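Local coordinates for protein PrgZ (PDB 4FAJ) that binds peptide pheromone as a membrane-anchored extracellular receptor of Enterococcus faecalis, and probably serves peptide uptake as a solute-binding protein, at residues N236-L241 against K259-Q264; L94-E99 against D556-R561; I255-N258 against D263-D266; D127-K130 against Q136-A139. All blocks are in the same frame, centred on the assembly; numbering follows the deposited sequence.

How the interactions relate
The four contacts lie on the same side of the chain's centre. Interactions 1 and 3 hold the same loop, between strands 252-257 and 271-276, against two neighbouring strands of one sheet, and share Asp263 and Gln264. Interaction 1 is buried and works by the face of an aromatic ring, whereas interaction 3 is more open and relies on a lysine amine. Interaction 2, also buried, joins parts of the chain far apart in sequence through charge and water, and its lysines reach the zinc-binding carboxylates of interaction 3. Interaction 4 closes a short loop by one backbone bond, partly buried; it packs against interaction 1 but does not touch interactions 2 and 3.

Interaction 1: residues N236-L241 against K259-Q264; sequences NGAFNL and KEYWDQ. With ZN (zinc ion), chain E.
Ala238 and Gly237 lay their backbone against the ring of Tyr261, which is the first residue of a type I beta turn running to Gln264. That turn belongs to the loop linking strands 252-257 and 271-276, while Ala238 immediately precedes an edge strand of the four-stranded sheet, 239-243. The contact is a CH-pi interaction: Ala238 CA stands over one ring face, 3.9 Å from the centroid of Tyr261 and 19° off the ring normal. On the opposite face lies the backbone N of Asp263, from the same turn, so the ring is sandwiched by main chain. Apolar packing adds little, since the methyl CB of Ala238 reaches only the rim at Tyr261 CE2, 4.1 Å away. A chi1 of 177° sets CG anti to the backbone N and turns the ring so that its face lies across the backbone of Gly237 and Ala238.

No hydrogen bond crosses between the segments; several polar groups find partners elsewhere. Tyr261 OH and Trp262 NE1 bond to the carboxylate of Glu92, whose backbone N is bound by Asn236 OD1. Gly237 O is taken by Asn258 ND2. Gln264 N bonds to Tyr261 O at 3.1 Å and closes the turn, in which Asp263 OD2 binds a zinc ion. The closest approach across the contact is non-bonded: Gly237 O comes within 3.4 Å of Tyr261 CB.

Interaction 2: residues L94-E99 against D556-R561; sequences LYRLDE and DYKKMR
Arg96 and Asp556 cross at about a right angle, with the guanidinium and carboxylate planes only 23° apart. Arg96 NH1 makes a salt bridge to Asp556 OD2 at 3.2 Å, yet the bond is bent: the N-H...O angle is 140°, and NH1 arrives from above the carboxylate plane. The aliphatic part of Arg96 also lies against the carboxylate, with CD 3.3 Å from Asp556 OD2. Arg96 is straight to CD and turns at chi3 (-68°), which swings the guanidinium toward Lys558. The other carboxylate oxygen, Asp556 OD1, accepts the backbone N of Lys558 at 3.0 Å, an Asx turn that fixes the acid.

Lys558, fully extended, runs over one guanidinium face, its CD 4.0 Å from Arg96 CZ. The like charges are 4.3 Å apart at Arg96 NE and Lys558 NZ, and water 2, lying at the guanidinium edge, accepts from both. Acids outside the segments probably offset the repulsion: Glu92 pairs with Arg96 NH2, and the zinc ligand Asp263 accepts from Lys558 NZ. Water 3 ties Leu97 O to Asp556 OD2.

The contact joins strand 95-97, paired with strand 103-105, to Asp556 and the type I turn Tyr557-Met560, between short strands 555-556 and 561-562. Beyond it, Tyr557 and Met560 pack on strands 61-66 and 271-276, and Leu94 on helix 139-150.

Interaction 3: residues I255-N258 against D263-D266; sequences ISKN and DQKD. With ZN (zinc ion), chain E.
Lys257, the last residue of strand 252-257, and Asn258 just after it face the short 3-10 segment 264-266, the backbones coming closest where the CA atoms of Asn258 and Gln264 lie 7.0 Å apart. The gap is spanned by Lys257, whose chain is extended throughout and whose CG is anti to the backbone N (chi1 -179°). Its amine donates twice to a single residue: Lys257 NZ lies 2.9 Å from Gln264 O and 3.0 Å from Gln264 OE1. The backbone oxygen is met from above its carbonyl plane, the amide oxygen at a more open C=O...N angle of 151°. Gln264 can offer both oxygens to one amine because CG sits between the backbone N and carbonyl carbon and the chain bends again at chi2 (79°), bringing OE1 near its own carbonyl. Val267 O is a third acceptor for the same amine, so three oxygens from one short run of chain hold it. Beside this grip, Asn258 O touches Gln264 CB at 3.9 Å.

On the far side of the 3-10 segment, Asp263 and Asp266 direct their carboxylates to a zinc ion, with Asp263 OD2 at 2.1 Å and Asp266 OD2 at 2.0 Å from the metal. Lys265 NZ reaches back to Asp263 OD1 at 2.9 Å, meeting it nearly along the C-O bond. Lys558 and Lys559 donate to the metal-bound oxygens, which would partly offset the negative charge. The result is a two-aspartate zinc site on the loop between the neighbouring antiparallel strands 252-257 and 271-276, with Lys257 fastening that loop to the strand it leaves.

Interaction 4: residues D127-K130 against Q136-A139; sequences DGAK and QITA
Ala129 O is approached by two neighbours across the loop, Ile137 and Gln136. Ile137 N donates to it at 3.0 Å, nearly straight with an N-H...O angle of 170°, although the donor sits above the carbonyl plane. Gln136 CA lies 3.6 Å from the same oxygen, a weaker CA-H...O contact. The bond accompanies a single beta bridge between Lys130 and Gln136, whose CA atoms are 4.5 Å apart, and it closes the loop that runs between them.

Ile137 adds the apolar part. With chi1 of -60° its CG1 branch lies beside its own backbone N and heads for the opposite chain, where CD1 meets Ala129 CB at 4.1 Å and CG1 meets the carbonyl carbon of Lys130 at 3.7 Å. The side chain of Gln136 bends back over Gly128, and the extended chain of Lys130 passes obliquely across it.

The contact lies in the connection from strand 120-124 to helix 139-150. Thr138 N-caps that helix, and its own backbone N bonds to Asp141. Ala129 and Ile137 both pack on Ile107, and Ile137 also touches Asn236, in the loop leading to strand 239-243.

Interaction 1: residues N236-L241 against K259-Q264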
loop_
_atom_site.group_PDB
_atom_site.type_symbol
_atom_site.label_atom_id
_atom_site.label_comp_id
_atom_site.label_asym_id
_atom_site.label_seq_id
_atom_site.Cartn_x
_atom_site.Cartn_y
_atom_site.Cartn_z
ATOM N N ASN A 236 2.674 10.183 18.350
ATOM C CA ASN A 236 1.839 9.768 19.484
ATOM C C ASN A 236 1.734 8.268 19.707
ATOM O O ASN A 236 0.791 7.809 20.370
ATOM C CB ASN A 236 0.422 10.311 19.278
ATOM C CG ASN A 236 -0.253 9.715 18.049
ATOM O OD1 ASN A 236 0.418 9.295 17.102
ATOM N ND2 ASN A 236 -1.584 9.673 18.059
ATOM N N GLY A 237 2.681 7.500 19.170
ATOM C CA GLY A 237 2.583 6.047 19.153
ATOM C C GLY A 237 3.416 5.323 20.188
ATOM O O GLY A 237 3.954 5.924 21.106
ATOM N N ALA A 238 3.502 4.012 20.019
ATOM C CA ALA A 238 4.227 3.138 20.938
ATOM C C ALA A 238 5.706 3.498 21.032
ATOM O O ALA A 238 6.329 3.340 22.088
ATOM C CB ALA A 238 4.063 1.688 20.500
ATOM N N PHE A 239 6.256 3.977 19.920
ATOM C CA PHE A 239 7.651 4.374 19.839
ATOM C C PHE A 239 7.780 5.795 19.326
ATOM O O PHE A 239 6.865 6.311 18.704
ATOM C CB PHE A 239 8.396 3.406 18.920
ATOM C CG PHE A 239 8.263 1.983 19.336
ATOM C CD1 PHE A 239 9.142 1.433 20.261
ATOM C CD2 PHE A 239 7.246 1.186 18.818
ATOM C CE1 PHE A 239 9.010 0.108 20.667
ATOM C CE2 PHE A 239 7.116 -0.126 19.213
ATOM C CZ PHE A 239 8.001 -0.668 20.148
ATOM N N ASN A 240 8.907 6.432 19.640
ATOM C CA ASN A 240 9.278 7.726 19.080
ATOM C C ASN A 240 10.314 7.500 17.988
ATOM O O ASN A 240 11.086 6.558 18.059
ATOM C CB ASN A 240 9.926 8.625 20.137
ATOM C CG ASN A 240 8.952 9.133 21.175
ATOM O OD1 ASN A 240 7.768 9.294 20.912
ATOM N ND2 ASN A 240 9.474 9.431 22.370
ATOM N N LEU A 241 10.349 8.356 16.983
ATOM C CA LEU A 241 11.411 8.272 15.968
ATOM C C LEU A 241 12.598 9.050 16.510
ATOM O O LEU A 241 12.521 10.273 16.640
ATOM C CB LEU A 241 10.949 8.840 14.632
ATOM C CG LEU A 241 11.990 8.832 13.497
ATOM C CD1 LEU A 241 12.365 7.413 13.097
ATOM C CD2 LEU A 241 11.474 9.608 12.287
ATOM N N LYS A 259 7.646 6.911 26.286
ATOM C CA LYS A 259 7.171 6.820 27.665
ATOM C C LYS A 259 5.897 7.632 27.914
ATOM O O LYS A 259 5.229 7.411 28.919
ATOM C CB LYS A 259 8.272 7.232 28.648
ATOM C CG LYS A 259 9.411 6.218 28.726
ATOM C CD LYS A 259 9.966 6.104 30.143
ATOM C CE LYS A 259 10.877 4.888 30.301
ATOM N NZ LYS A 259 12.222 5.107 29.693
ATOM N N GLU A 260 5.550 8.534 26.993
ATOM C CA GLU A 260 4.310 9.319 27.089
ATOM C C GLU A 260 3.119 8.652 26.386
ATOM O O GLU A 260 2.016 9.198 26.381
ATOM C CB GLU A 260 4.526 10.721 26.498
ATOM C CG GLU A 260 5.468 11.596 27.299
ATOM C CD GLU A 260 4.904 11.985 28.664
ATOM O OE1 GLU A 260 3.683 12.274 28.772
ATOM O OE2 GLU A 260 5.695 12.016 29.627
ATOM N N TYR A 261 3.344 7.486 25.787
ATOM C CA TYR A 261 2.286 6.728 25.121
ATOM C C TYR A 261 1.273 6.206 26.142
ATOM O O TYR A 261 1.666 5.700 27.200
ATOM C CB TYR A 261 2.911 5.570 24.344
ATOM C CG TYR A 261 1.924 4.649 23.669
ATOM C CD1 TYR A 261 0.939 5.147 22.821
ATOM C CD2 TYR A 261 1.986 3.267 23.870
ATOM C CE1 TYR A 261 0.034 4.289 22.192
ATOM C CE2 TYR A 261 1.090 2.410 23.250
ATOM C CZ TYR A 261 0.115 2.915 22.423
ATOM O OH TYR A 261 -0.768 2.050 21.815
ATOM N N TRP A 262 -0.024 6.320 25.834
ATOM C CA TRP A 262 -1.060 5.999 26.828
ATOM C C TRP A 262 -0.972 4.543 27.272
ATOM O O TRP A 262 -1.254 4.241 28.417
ATOM C CB TRP A 262 -2.479 6.338 26.334
ATOM C CG TRP A 262 -2.994 5.435 25.258
ATOM C CD1 TRP A 262 -2.936 5.652 23.909
ATOM C CD2 TRP A 262 -3.642 4.172 25.430
ATOM N NE1 TRP A 262 -3.505 4.606 23.240
ATOM C CE2 TRP A 262 -3.937 3.677 24.142
ATOM C CE3 TRP A 262 -3.981 3.399 26.543
ATOM C CZ2 TRP A 262 -4.573 2.445 23.936
ATOM C CZ3 TRP A 262 -4.615 2.176 26.340
ATOM C CH2 TRP A 262 -4.915 1.718 25.048
ATOM N N ASP A 263 -0.584 3.652 26.357
ATOM C CA ASP A 263 -0.472 2.234 26.658
ATOM C C ASP A 263 0.982 1.763 26.746
ATOM O O ASP A 263 1.292 0.618 26.407
ATOM C CB ASP A 263 -1.220 1.439 25.594
ATOM C CG ASP A 263 -1.741 0.113 26.100
ATOM O OD1 ASP A 263 -1.729 -0.141 27.317
ATOM O OD2 ASP A 263 -2.174 -0.686 25.252
ATOM N N GLN A 264 1.865 2.634 27.236
ATOM C CA GLN A 264 3.283 2.302 27.381
ATOM C C GLN A 264 3.538 1.035 28.222
ATOM O O GLN A 264 4.534 0.335 28.006
ATOM C CB GLN A 264 4.067 3.497 27.951
ATOM C CG GLN A 264 3.744 3.858 29.411
ATOM C CD GLN A 264 4.434 2.947 30.427
ATOM O OE1 GLN A 264 5.540 2.455 30.195
ATOM N NE2 GLN A 264 3.772 2.723 31.567
HETATM ZN ZN ZN E . -2.824 -2.523 26.055
#

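Interaction 2: residues L94-E99 against D556-R561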
loop_
_atom_site.group_PDB
_atom_site.type_symbol
_atom_site.label_atom_id
_atom_site.label_comp_id
_atom_site.label_asym_id
_atom_site.label_seq_id
_atom_site.Cartn_x
_atom_site.Cartn_y
_atom_site.Cartn_z
ATOM N N LEU A 94 -7.391 6.234 15.633
ATOM C CA LEU A 94 -8.556 5.916 16.453
ATOM C C LEU A 94 -8.671 4.414 16.724
ATOM O O LEU A 94 -9.047 4.008 17.835
ATOM C CB LEU A 94 -9.832 6.428 15.799
ATOM C CG LEU A 94 -9.978 7.955 15.767
ATOM C CD1 LEU A 94 -11.132 8.359 14.869
ATOM C CD2 LEU A 94 -10.162 8.524 17.170
ATOM N N TYR A 95 -8.368 3.620 15.692
ATOM C CA TYR A 95 -8.397 2.159 15.755
ATOM C C TYR A 95 -7.074 1.569 15.235
ATOM O O TYR A 95 -6.324 2.217 14.485
ATOM C CB TYR A 95 -9.616 1.600 14.978
ATOM C CG TYR A 95 -10.891 2.188 15.497
ATOM C CD1 TYR A 95 -11.532 1.629 16.595
ATOM C CD2 TYR A 95 -11.402 3.370 14.969
ATOM C CE1 TYR A 95 -12.662 2.201 17.122
ATOM C CE2 TYR A 95 -12.543 3.952 15.496
ATOM C CZ TYR A 95 -13.165 3.365 16.567
ATOM O OH TYR A 95 -14.280 3.927 17.115
ATOM N N ARG A 96 -6.794 0.350 15.687
ATOM C CA ARG A 96 -5.587 -0.408 15.351
ATOM C C ARG A 96 -6.021 -1.851 15.074
ATOM O O ARG A 96 -6.814 -2.415 15.839
ATOM C CB ARG A 96 -4.613 -0.383 16.530
ATOM C CG ARG A 96 -3.291 -1.135 16.295
ATOM C CD ARG A 96 -2.577 -1.394 17.603
ATOM N NE ARG A 96 -2.073 -0.171 18.241
ATOM C CZ ARG A 96 -0.937 0.455 17.926
ATOM N NH1 ARG A 96 -0.139 -0.001 16.958
ATOM N NH2 ARG A 96 -0.586 1.549 18.593
ATOM N N LEU A 97 -5.505 -2.441 13.994
ATOM C CA LEU A 97 -5.869 -3.813 13.637
ATOM C C LEU A 97 -5.361 -4.829 14.644
ATOM O O LEU A 97 -4.232 -4.727 15.153
ATOM C CB LEU A 97 -5.363 -4.182 12.232
ATOM C CG LEU A 97 -5.914 -3.383 11.052
ATOM C CD1 LEU A 97 -5.508 -4.098 9.752
ATOM C CD2 LEU A 97 -7.437 -3.150 11.104
ATOM N N ASP A 98 -6.208 -5.804 14.949
ATOM C CA ASP A 98 -5.819 -6.923 15.793
ATOM C C ASP A 98 -5.256 -8.060 14.938
ATOM O O ASP A 98 -5.137 -7.935 13.723
ATOM C CB ASP A 98 -6.995 -7.404 16.669
ATOM C CG ASP A 98 -8.160 -7.989 15.865
ATOM O OD1 ASP A 98 -7.992 -8.309 14.662
ATOM O OD2 ASP A 98 -9.261 -8.119 16.457
ATOM N N GLU A 99 -4.926 -9.169 15.591
ATOM C CA GLU A 99 -4.324 -10.323 14.925
ATOM C C GLU A 99 -5.181 -10.919 13.798
ATOM O O GLU A 99 -4.667 -11.644 12.936
ATOM C CB GLU A 99 -3.936 -11.399 15.960
ATOM C CG GLU A 99 -5.099 -12.052 16.731
ATOM C CD GLU A 99 -5.634 -11.203 17.881
ATOM O OE1 GLU A 99 -5.190 -10.032 18.044
ATOM O OE2 GLU A 99 -6.510 -11.712 18.628
ATOM N N ASP A 556 3.268 -4.586 13.233
ATOM C CA ASP A 556 3.007 -3.871 14.474
ATOM C C ASP A 556 3.927 -4.440 15.555
ATOM O O ASP A 556 3.790 -5.595 15.975
ATOM C CB ASP A 556 1.539 -4.013 14.889
ATOM C CG ASP A 556 1.183 -3.159 16.103
ATOM O OD1 ASP A 556 2.085 -2.508 16.671
ATOM O OD2 ASP A 556 -0.012 -3.121 16.470
ATOM N N TYR A 557 4.877 -3.619 15.979
ATOM C CA TYR A 557 5.887 -4.023 16.951
ATOM C C TYR A 557 5.529 -3.642 18.397
ATOM O O TYR A 557 6.338 -3.832 19.306
ATOM C CB TYR A 557 7.212 -3.367 16.584
ATOM C CG TYR A 557 7.661 -3.644 15.165
ATOM C CD1 TYR A 557 7.942 -4.930 14.748
ATOM C CD2 TYR A 557 7.825 -2.607 14.246
ATOM C CE1 TYR A 557 8.372 -5.189 13.443
ATOM C CE2 TYR A 557 8.246 -2.852 12.959
ATOM C CZ TYR A 557 8.533 -4.148 12.563
ATOM O OH TYR A 557 8.954 -4.394 11.274
ATOM N N LYS A 558 4.325 -3.111 18.607
ATOM C CA LYS A 558 3.926 -2.577 19.906
ATOM C C LYS A 558 4.242 -3.529 21.069
ATOM O O LYS A 558 4.804 -3.113 22.075
ATOM C CB LYS A 558 2.427 -2.242 19.914
ATOM C CG LYS A 558 1.879 -1.837 21.297
ATOM C CD LYS A 558 0.423 -1.354 21.201
ATOM C CE LYS A 558 -0.198 -1.235 22.572
ATOM N NZ LYS A 558 -1.642 -0.899 22.492
ATOM N N LYS A 559 3.861 -4.793 20.925
ATOM C CA LYS A 559 3.983 -5.763 22.009
ATOM C C LYS A 559 5.171 -6.709 21.802
ATOM O O LYS A 559 5.308 -7.712 22.509
ATOM C CB LYS A 559 2.676 -6.547 22.168
ATOM C CG LYS A 559 1.504 -5.708 22.666
ATOM C CD LYS A 559 0.276 -6.592 22.949
ATOM C CE LYS A 559 -1.034 -5.792 23.039
ATOM N NZ LYS A 559 -1.488 -5.555 24.445
ATOM N N MET A 560 6.047 -6.365 20.859
ATOM C CA MET A 560 7.259 -7.139 20.581
ATOM C C MET A 560 8.112 -7.295 21.839
ATOM O O MET A 560 8.206 -6.365 22.640
ATOM C CB MET A 560 8.077 -6.434 19.493
ATOM C CG MET A 560 9.396 -7.085 19.108
ATOM S SD MET A 560 10.193 -6.148 17.779
ATOM C CE MET A 560 11.665 -7.134 17.530
ATOM N N ARG A 561 8.728 -8.464 22.005
ATOM C CA ARG A 561 9.712 -8.679 23.073
ATOM C C ARG A 561 10.778 -9.701 22.670
ATOM O O ARG A 561 10.576 -10.484 21.744
ATOM C CB ARG A 561 9.027 -9.115 24.370
ATOM C CG ARG A 561 8.451 -10.516 24.338
ATOM C CD ARG A 561 7.742 -10.853 25.643
ATOM N NE ARG A 561 7.536 -12.297 25.767
ATOM C CZ ARG A 561 6.491 -12.968 25.284
ATOM N NH1 ARG A 561 5.516 -12.347 24.645
ATOM N NH2 ARG A 561 6.415 -14.285 25.452
HETATM O O HOH W 1 3.011 0.097 17.307
HETATM O O HOH W 2 -3.343 0.521 20.640
HETATM O O HOH W 3 -1.709 -3.728 14.549
#

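Interaction 3: residues I255-N258 against D263-D266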
loop_
_atom_site.group_PDB
_atom_site.type_symbol
_atom_site.label_atom_id
_atom_site.label_comp_id
_atom_site.label_asym_id
_atom_site.label_seq_id
_atom_site.Cartn_x
_atom_site.Cartn_y
_atom_site.Cartn_z
ATOM N N ILE A 255 13.857 3.638 16.218
ATOM C CA ILE A 255 12.727 4.105 17.019
ATOM C C ILE A 255 12.928 3.610 18.444
ATOM O O ILE A 255 13.535 2.565 18.663
ATOM C CB ILE A 255 11.345 3.646 16.444
ATOM C CG1 ILE A 255 11.153 2.127 16.610
ATOM C CG2 ILE A 255 11.229 4.064 14.972
ATOM C CD1 ILE A 255 9.873 1.538 15.933
ATOM N N SER A 256 12.416 4.373 19.409
ATOM C CA SER A 256 12.640 4.086 20.822
ATOM C C SER A 256 11.326 4.207 21.588
ATOM O O SER A 256 10.461 5.000 21.217
ATOM C CB SER A 256 13.666 5.066 21.393
ATOM O OG SER A 256 14.902 4.959 20.710
ATOM N N LYS A 257 11.187 3.450 22.668
ATOM C CA LYS A 257 9.943 3.457 23.425
ATOM C C LYS A 257 9.514 4.873 23.823
ATOM O O LYS A 257 10.305 5.637 24.363
ATOM C CB LYS A 257 10.045 2.582 24.679
ATOM C CG LYS A 257 8.742 2.559 25.482
ATOM C CD LYS A 257 8.797 1.572 26.644
ATOM C CE LYS A 257 7.697 1.866 27.652
ATOM N NZ LYS A 257 7.366 0.690 28.509
ATOM N N ASN A 258 8.253 5.193 23.539
ATOM C CA ASN A 258 7.629 6.465 23.898
ATOM C C ASN A 258 6.980 6.356 25.279
ATOM O O ASN A 258 5.897 5.793 25.421
ATOM C CB ASN A 258 6.558 6.823 22.857
ATOM C CG ASN A 258 5.785 8.085 23.202
ATOM O OD1 ASN A 258 6.117 8.815 24.144
ATOM N ND2 ASN A 258 4.760 8.363 22.416
ATOM N N ASP A 263 -0.584 3.652 26.357
ATOM C CA ASP A 263 -0.472 2.234 26.658
ATOM C C ASP A 263 0.982 1.763 26.746
ATOM O O ASP A 263 1.292 0.618 26.407
ATOM C CB ASP A 263 -1.220 1.439 25.594
ATOM C CG ASP A 263 -1.741 0.113 26.100
ATOM O OD1 ASP A 263 -1.729 -0.141 27.317
ATOM O OD2 ASP A 263 -2.174 -0.686 25.252
ATOM N N GLN A 264 1.865 2.634 27.236
ATOM C CA GLN A 264 3.283 2.302 27.381
ATOM C C GLN A 264 3.538 1.035 28.222
ATOM O O GLN A 264 4.534 0.335 28.006
ATOM C CB GLN A 264 4.067 3.497 27.951
ATOM C CG GLN A 264 3.744 3.858 29.411
ATOM C CD GLN A 264 4.434 2.947 30.427
ATOM O OE1 GLN A 264 5.540 2.455 30.195
ATOM N NE2 GLN A 264 3.772 2.723 31.567
ATOM N N LYS A 265 2.636 0.733 29.157
ATOM C CA LYS A 265 2.767 -0.468 29.997
ATOM C C LYS A 265 2.835 -1.792 29.199
ATOM O O LYS A 265 3.401 -2.776 29.678
ATOM C CB LYS A 265 1.638 -0.531 31.036
ATOM C CG LYS A 265 0.304 -1.049 30.498
ATOM C CD LYS A 265 -0.762 -1.117 31.600
ATOM C CE LYS A 265 -2.111 -1.550 31.040
ATOM N NZ LYS A 265 -2.626 -0.584 30.031
ATOM N N ASP A 266 2.267 -1.809 27.996
ATOM C CA ASP A 266 2.303 -2.994 27.120
ATOM C C ASP A 266 3.563 -3.120 26.251
ATOM O O ASP A 266 3.758 -4.139 25.583
ATOM C CB ASP A 266 1.092 -2.975 26.179
ATOM C CG ASP A 266 -0.181 -3.465 26.835
ATOM O OD1 ASP A 266 -0.202 -3.716 28.057
ATOM O OD2 ASP A 266 -1.183 -3.592 26.103
HETATM ZN ZN ZN E . -2.824 -2.523 26.055
#

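Interaction 4: residues D127-K130 against Q136-A139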
loop_
_atom_site.group_PDB
_atom_site.type_symbol
_atom_site.label_atom_id
_atom_site.label_comp_id
_atom_site.label_asym_id
_atom_site.label_seq_id
_atom_site.Cartn_x
_atom_site.Cartn_y
_atom_site.Cartn_z
ATOM N N ASP A 127 -9.590 8.993 27.659
ATOM C CA ASP A 127 -8.900 9.821 28.626
ATOM C C ASP A 127 -7.442 9.379 28.627
ATOM O O ASP A 127 -7.138 8.175 28.698
ATOM C CB ASP A 127 -9.481 9.620 30.027
ATOM C CG ASP A 127 -10.920 10.128 30.168
ATOM O OD1 ASP A 127 -11.395 10.895 29.306
ATOM O OD2 ASP A 127 -11.570 9.774 31.180
ATOM N N GLY A 128 -6.539 10.339 28.510
ATOM C CA GLY A 128 -5.123 10.046 28.646
ATOM C C GLY A 128 -4.403 9.750 27.350
ATOM O O GLY A 128 -3.213 9.454 27.375
ATOM N N ALA A 129 -5.112 9.815 26.224
ATOM C CA ALA A 129 -4.467 9.745 24.909
ATOM C C ALA A 129 -3.627 11.013 24.738
ATOM O O ALA A 129 -4.154 12.121 24.865
ATOM C CB ALA A 129 -5.501 9.630 23.817
ATOM N N LYS A 130 -2.319 10.848 24.511
ATOM C CA LYS A 130 -1.369 11.977 24.503
ATOM C C LYS A 130 -0.388 11.995 23.319
ATOM O O LYS A 130 0.034 10.938 22.815
ATOM C CB LYS A 130 -0.534 11.985 25.790
ATOM C CG LYS A 130 -1.297 12.331 27.051
ATOM C CD LYS A 130 -0.444 12.117 28.293
ATOM C CE LYS A 130 -1.237 12.430 29.556
ATOM N NZ LYS A 130 -0.430 12.237 30.805
ATOM N N GLN A 136 -2.651 16.554 25.503
ATOM C CA GLN A 136 -3.791 15.682 25.185
ATOM C C GLN A 136 -4.113 15.711 23.695
ATOM O O GLN A 136 -3.964 16.742 23.037
ATOM C CB GLN A 136 -5.038 16.078 25.993
ATOM C CG GLN A 136 -4.969 15.709 27.499
ATOM C CD GLN A 136 -5.089 14.192 27.776
ATOM O OE1 GLN A 136 -5.821 13.465 27.084
ATOM N NE2 GLN A 136 -4.381 13.721 28.809
ATOM N N ILE A 137 -4.528 14.562 23.167
ATOM C CA ILE A 137 -4.987 14.467 21.792
ATOM C C ILE A 137 -6.469 14.794 21.819
ATOM O O ILE A 137 -7.229 14.153 22.556
ATOM C CB ILE A 137 -4.790 13.055 21.207
ATOM C CG1 ILE A 137 -3.308 12.662 21.208
ATOM C CG2 ILE A 137 -5.339 12.995 19.781
ATOM C CD1 ILE A 137 -3.072 11.192 20.869
ATOM N N THR A 138 -6.876 15.795 21.040
ATOM C CA THR A 138 -8.262 16.259 21.062
ATOM C C THR A 138 -9.008 15.886 19.794
ATOM O O THR A 138 -8.405 15.565 18.768
ATOM C CB THR A 138 -8.366 17.793 21.225
ATOM O OG1 THR A 138 -7.894 18.422 20.037
ATOM C CG2 THR A 138 -7.565 18.308 22.450
ATOM N N ALA A 139 -10.333 15.959 19.873
ATOM C CA ALA A 139 -11.187 15.760 18.721
ATOM C C ALA A 139 -10.850 16.774 17.617
ATOM O O ALA A 139 -10.858 16.428 16.440
ATOM C CB ALA A 139 -12.642 15.876 19.122
#